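Long-range contact in N-alpha-acetyltransferase 30 (PDB 6YGA), which catalyses acetyl transfer from acetyl-CoA to the N-terminal methionine of proteins as the catalytic subunit of the heterotrimeric NatC complex: residues E114-E122 with F135-Y145. Residues are numbered along the deposited sequence; the frame is centred on the assembly and turned at random.
Sequences EIMLETEVE and FIRMKRMFRYY. With EDO (1,2-ethanediol), chain B.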
# COMPACT_ATOMS: atom_id res chain seq x y z
N GLU A 114 -12.15 -21.58 6.58
CA GLU A 114 -12.39 -20.32 5.89
C GLU A 114 -11.87 -20.43 4.47
O GLU A 114 -11.01 -21.26 4.16
CB GLU A 114 -11.72 -19.15 6.62
CG GLU A 114 -10.21 -19.26 6.68
CD GLU A 114 -9.61 -18.47 7.82
OE1 GLU A 114 -10.32 -18.22 8.81
OE2 GLU A 114 -8.42 -18.11 7.73
N ILE A 115 -12.41 -19.57 3.60
CA ILE A 115 -11.99 -19.47 2.21
C ILE A 115 -11.46 -18.06 1.98
O ILE A 115 -12.11 -17.09 2.38
CB ILE A 115 -13.14 -19.79 1.25
CG1 ILE A 115 -13.83 -21.09 1.66
CG2 ILE A 115 -12.63 -19.90 -0.18
CD1 ILE A 115 -12.95 -22.30 1.53
N MSE A 116 -10.30 -17.95 1.35
CA MSE A 116 -9.70 -16.65 1.10
C MSE A 116 -9.35 -16.46 -0.37
O MSE A 116 -8.91 -17.39 -1.04
CB MSE A 116 -8.45 -16.47 1.97
CG MSE A 116 -7.88 -15.06 1.99
SE MSE A 116 -6.65 -14.68 0.52
CE MSE A 116 -5.04 -15.49 1.25
N LEU A 117 -9.56 -15.24 -0.87
CA LEU A 117 -9.19 -14.89 -2.23
C LEU A 117 -8.84 -13.41 -2.27
O LEU A 117 -9.20 -12.64 -1.38
CB LEU A 117 -10.31 -15.21 -3.23
CG LEU A 117 -11.59 -14.38 -3.14
CD1 LEU A 117 -11.59 -13.25 -4.17
CD2 LEU A 117 -12.83 -15.24 -3.29
N GLU A 118 -8.13 -13.03 -3.33
CA GLU A 118 -7.85 -11.63 -3.62
C GLU A 118 -8.50 -11.27 -4.94
O GLU A 118 -8.58 -12.10 -5.86
CB GLU A 118 -6.34 -11.36 -3.69
CG GLU A 118 -5.58 -11.73 -2.43
CD GLU A 118 -4.78 -13.01 -2.58
OE1 GLU A 118 -4.85 -13.63 -3.67
OE2 GLU A 118 -4.09 -13.39 -1.62
N THR A 119 -8.98 -10.04 -5.04
CA THR A 119 -9.62 -9.57 -6.26
C THR A 119 -9.42 -8.07 -6.37
O THR A 119 -9.07 -7.39 -5.40
CB THR A 119 -11.12 -9.92 -6.28
OG1 THR A 119 -11.65 -9.70 -7.59
CG2 THR A 119 -11.88 -9.07 -5.29
N GLU A 120 -9.60 -7.56 -7.59
CA GLU A 120 -9.46 -6.13 -7.83
C GLU A 120 -10.63 -5.37 -7.21
O GLU A 120 -11.77 -5.83 -7.23
CB GLU A 120 -9.41 -5.85 -9.34
CG GLU A 120 -8.32 -6.62 -10.09
CD GLU A 120 -8.78 -7.99 -10.58
OE1 GLU A 120 -9.78 -8.51 -10.06
OE2 GLU A 120 -8.13 -8.53 -11.50
N VAL A 121 -10.33 -4.20 -6.65
CA VAL A 121 -11.40 -3.36 -6.12
C VAL A 121 -12.27 -2.80 -7.23
O VAL A 121 -13.41 -2.40 -6.98
CB VAL A 121 -10.82 -2.22 -5.25
CG1 VAL A 121 -9.78 -2.77 -4.29
CG2 VAL A 121 -10.22 -1.14 -6.13
N GLU A 122 -11.76 -2.77 -8.46
CA GLU A 122 -12.51 -2.31 -9.62
C GLU A 122 -13.27 -3.44 -10.31
O GLU A 122 -14.02 -3.18 -11.26
CB GLU A 122 -11.58 -1.64 -10.63
CG GLU A 122 -10.63 -0.60 -10.02
CD GLU A 122 -11.35 0.62 -9.47
OE1 GLU A 122 -12.54 0.83 -9.80
OE2 GLU A 122 -10.72 1.39 -8.71
N PHE A 135 -18.93 -13.65 1.43
CA PHE A 135 -17.61 -13.06 1.58
C PHE A 135 -17.72 -11.62 2.04
O PHE A 135 -18.64 -10.89 1.65
CB PHE A 135 -16.84 -13.12 0.26
CG PHE A 135 -16.23 -14.46 -0.05
CD1 PHE A 135 -16.97 -15.45 -0.68
CD2 PHE A 135 -14.91 -14.72 0.26
CE1 PHE A 135 -16.41 -16.68 -0.98
CE2 PHE A 135 -14.33 -15.95 -0.03
CZ PHE A 135 -15.09 -16.93 -0.65
N ILE A 136 -16.77 -11.20 2.88
CA ILE A 136 -16.63 -9.80 3.26
C ILE A 136 -15.18 -9.40 3.06
O ILE A 136 -14.27 -10.22 3.10
CB ILE A 136 -17.08 -9.52 4.71
CG1 ILE A 136 -16.33 -10.41 5.70
CG2 ILE A 136 -18.59 -9.70 4.85
CD1 ILE A 136 -16.68 -10.14 7.15
N ARG A 137 -14.98 -8.10 2.84
CA ARG A 137 -13.65 -7.54 2.65
C ARG A 137 -12.96 -7.37 3.99
O ARG A 137 -13.49 -6.72 4.90
CB ARG A 137 -13.75 -6.21 1.92
CG ARG A 137 -14.70 -6.25 0.73
CD ARG A 137 -15.01 -4.88 0.19
NE ARG A 137 -16.07 -4.94 -0.81
CZ ARG A 137 -16.64 -3.88 -1.39
NH1 ARG A 137 -16.24 -2.66 -1.06
NH2 ARG A 137 -17.60 -4.05 -2.29
N MSE A 138 -11.77 -7.96 4.12
CA MSE A 138 -11.04 -7.92 5.38
C MSE A 138 -9.79 -7.07 5.29
O MSE A 138 -9.15 -6.78 6.31
CB MSE A 138 -10.68 -9.34 5.82
CG MSE A 138 -11.88 -10.17 6.25
SE MSE A 138 -12.84 -9.32 7.71
CE MSE A 138 -11.47 -9.42 9.09
N LYS A 139 -9.43 -6.64 4.08
CA LYS A 139 -8.18 -5.94 3.89
C LYS A 139 -8.18 -5.29 2.51
O LYS A 139 -8.81 -5.80 1.58
CB LYS A 139 -6.99 -6.90 4.02
CG LYS A 139 -5.63 -6.24 4.21
CD LYS A 139 -4.56 -7.31 4.38
CE LYS A 139 -3.24 -6.73 4.86
NZ LYS A 139 -2.25 -7.81 5.12
N ARG A 140 -7.48 -4.17 2.40
CA ARG A 140 -7.26 -3.50 1.12
C ARG A 140 -5.76 -3.32 0.92
O ARG A 140 -5.07 -2.79 1.80
CB ARG A 140 -7.96 -2.14 1.07
CG ARG A 140 -8.01 -1.52 -0.32
CD ARG A 140 -8.58 -0.10 -0.27
NE ARG A 140 -8.55 0.56 -1.58
CZ ARG A 140 -9.63 0.86 -2.29
NH1 ARG A 140 -10.84 0.57 -1.83
NH2 ARG A 140 -9.51 1.47 -3.46
N MSE A 141 -5.26 -3.78 -0.22
CA MSE A 141 -3.83 -3.74 -0.48
C MSE A 141 -3.48 -2.70 -1.54
O MSE A 141 -3.97 -2.74 -2.66
CB MSE A 141 -3.33 -5.13 -0.92
CG MSE A 141 -3.51 -6.20 0.15
SE MSE A 141 -5.31 -6.95 0.21
CE MSE A 141 -5.01 -8.57 -0.83
N PHE A 142 -2.62 -1.76 -1.15
CA PHE A 142 -2.30 -0.60 -1.99
C PHE A 142 -1.53 -1.03 -3.24
O PHE A 142 -0.44 -1.61 -3.14
CB PHE A 142 -1.49 0.40 -1.17
CG PHE A 142 -1.10 1.64 -1.93
CD1 PHE A 142 -2.01 2.66 -2.13
CD2 PHE A 142 0.19 1.79 -2.41
CE1 PHE A 142 -1.66 3.80 -2.82
CE2 PHE A 142 0.55 2.93 -3.10
CZ PHE A 142 -0.37 3.94 -3.30
N ARG A 143 -2.11 -0.74 -4.41
CA ARG A 143 -1.49 -1.02 -5.71
C ARG A 143 -1.07 -2.48 -5.83
O ARG A 143 -0.02 -2.80 -6.41
CB ARG A 143 -0.31 -0.07 -5.96
CG ARG A 143 -0.73 1.38 -6.13
CD ARG A 143 0.44 2.26 -6.53
NE ARG A 143 1.05 1.82 -7.79
CZ ARG A 143 0.59 2.16 -8.99
NH1 ARG A 143 -0.47 2.94 -9.11
NH2 ARG A 143 1.21 1.71 -10.08
N TYR A 144 -1.89 -3.37 -5.28
CA TYR A 144 -1.61 -4.80 -5.34
C TYR A 144 -1.57 -5.29 -6.79
O TYR A 144 -0.78 -6.18 -7.13
CB TYR A 144 -2.67 -5.55 -4.54
CG TYR A 144 -2.45 -7.04 -4.40
CD1 TYR A 144 -1.69 -7.55 -3.35
CD2 TYR A 144 -3.03 -7.94 -5.28
CE1 TYR A 144 -1.50 -8.92 -3.20
CE2 TYR A 144 -2.84 -9.30 -5.15
CZ TYR A 144 -2.08 -9.78 -4.11
OH TYR A 144 -1.89 -11.14 -3.98
N TYR A 145 -2.40 -4.71 -7.65
CA TYR A 145 -2.41 -5.03 -9.07
C TYR A 145 -1.72 -3.95 -9.91
O TYR A 145 -2.08 -3.75 -11.07
CB TYR A 145 -3.84 -5.25 -9.56
CG TYR A 145 -4.51 -6.45 -8.94
CD1 TYR A 145 -4.15 -7.74 -9.32
CD2 TYR A 145 -5.48 -6.30 -7.96
CE1 TYR A 145 -4.75 -8.85 -8.75
CE2 TYR A 145 -6.09 -7.40 -7.38
CZ TYR A 145 -5.72 -8.67 -7.78
OH TYR A 145 -6.31 -9.78 -7.21
C1 EDO B . -11.84 -5.97 10.24
O1 EDO B . -12.81 -4.98 9.87
C2 EDO B . -10.50 -5.67 9.58
O2 EDO B . -10.62 -5.77 8.15
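In the C-terminal half of the GNAT fold, strand 114-120 and the outermost strand 136-141 are not sheet neighbours, because strand 151-157 runs between them. The pair illustrates how two strands separated by a third can still meet through side chains and through the loops at their ends. At one end the Phe135 ring reaches across: Leu117 CD2 sits over one face, 4.1 Å from the Phe135 ring centroid, and Ile115 CG2 touches Phe135 CZ at 3.9 Å. Helix 95-109 also packs on Ile115 and Phe135, through Ile104. At the other end the chain leaves strand 136-141 by a type II turn, Met141 to Tyr144, and returns over 114-122. The bent selenomethionine Met141 brings its CE to 3.6 Å from Glu118 CG, while Glu118 OE1 is hydrogen-bonded to Tyr80 on strand 76-86. Val121 CG1 lies above the centre of the Arg140 guanidinium, 4.1 Å from Arg140 CZ; that cation is held by Asp150 and by the Leu457 carbonyl of the N-alpha-acetyltransferase 35 subunit. Tyr145 is sandwiched, with Tyr144 CD2 over one face and Glu120 on the other. Bent at chi2 (88°), Glu120 stacks its carboxylate at 26° to the ring plane and sends OE1 to Asn123, while its CG makes a CH-pi contact 3.8 Å from the Tyr145 ring centroid.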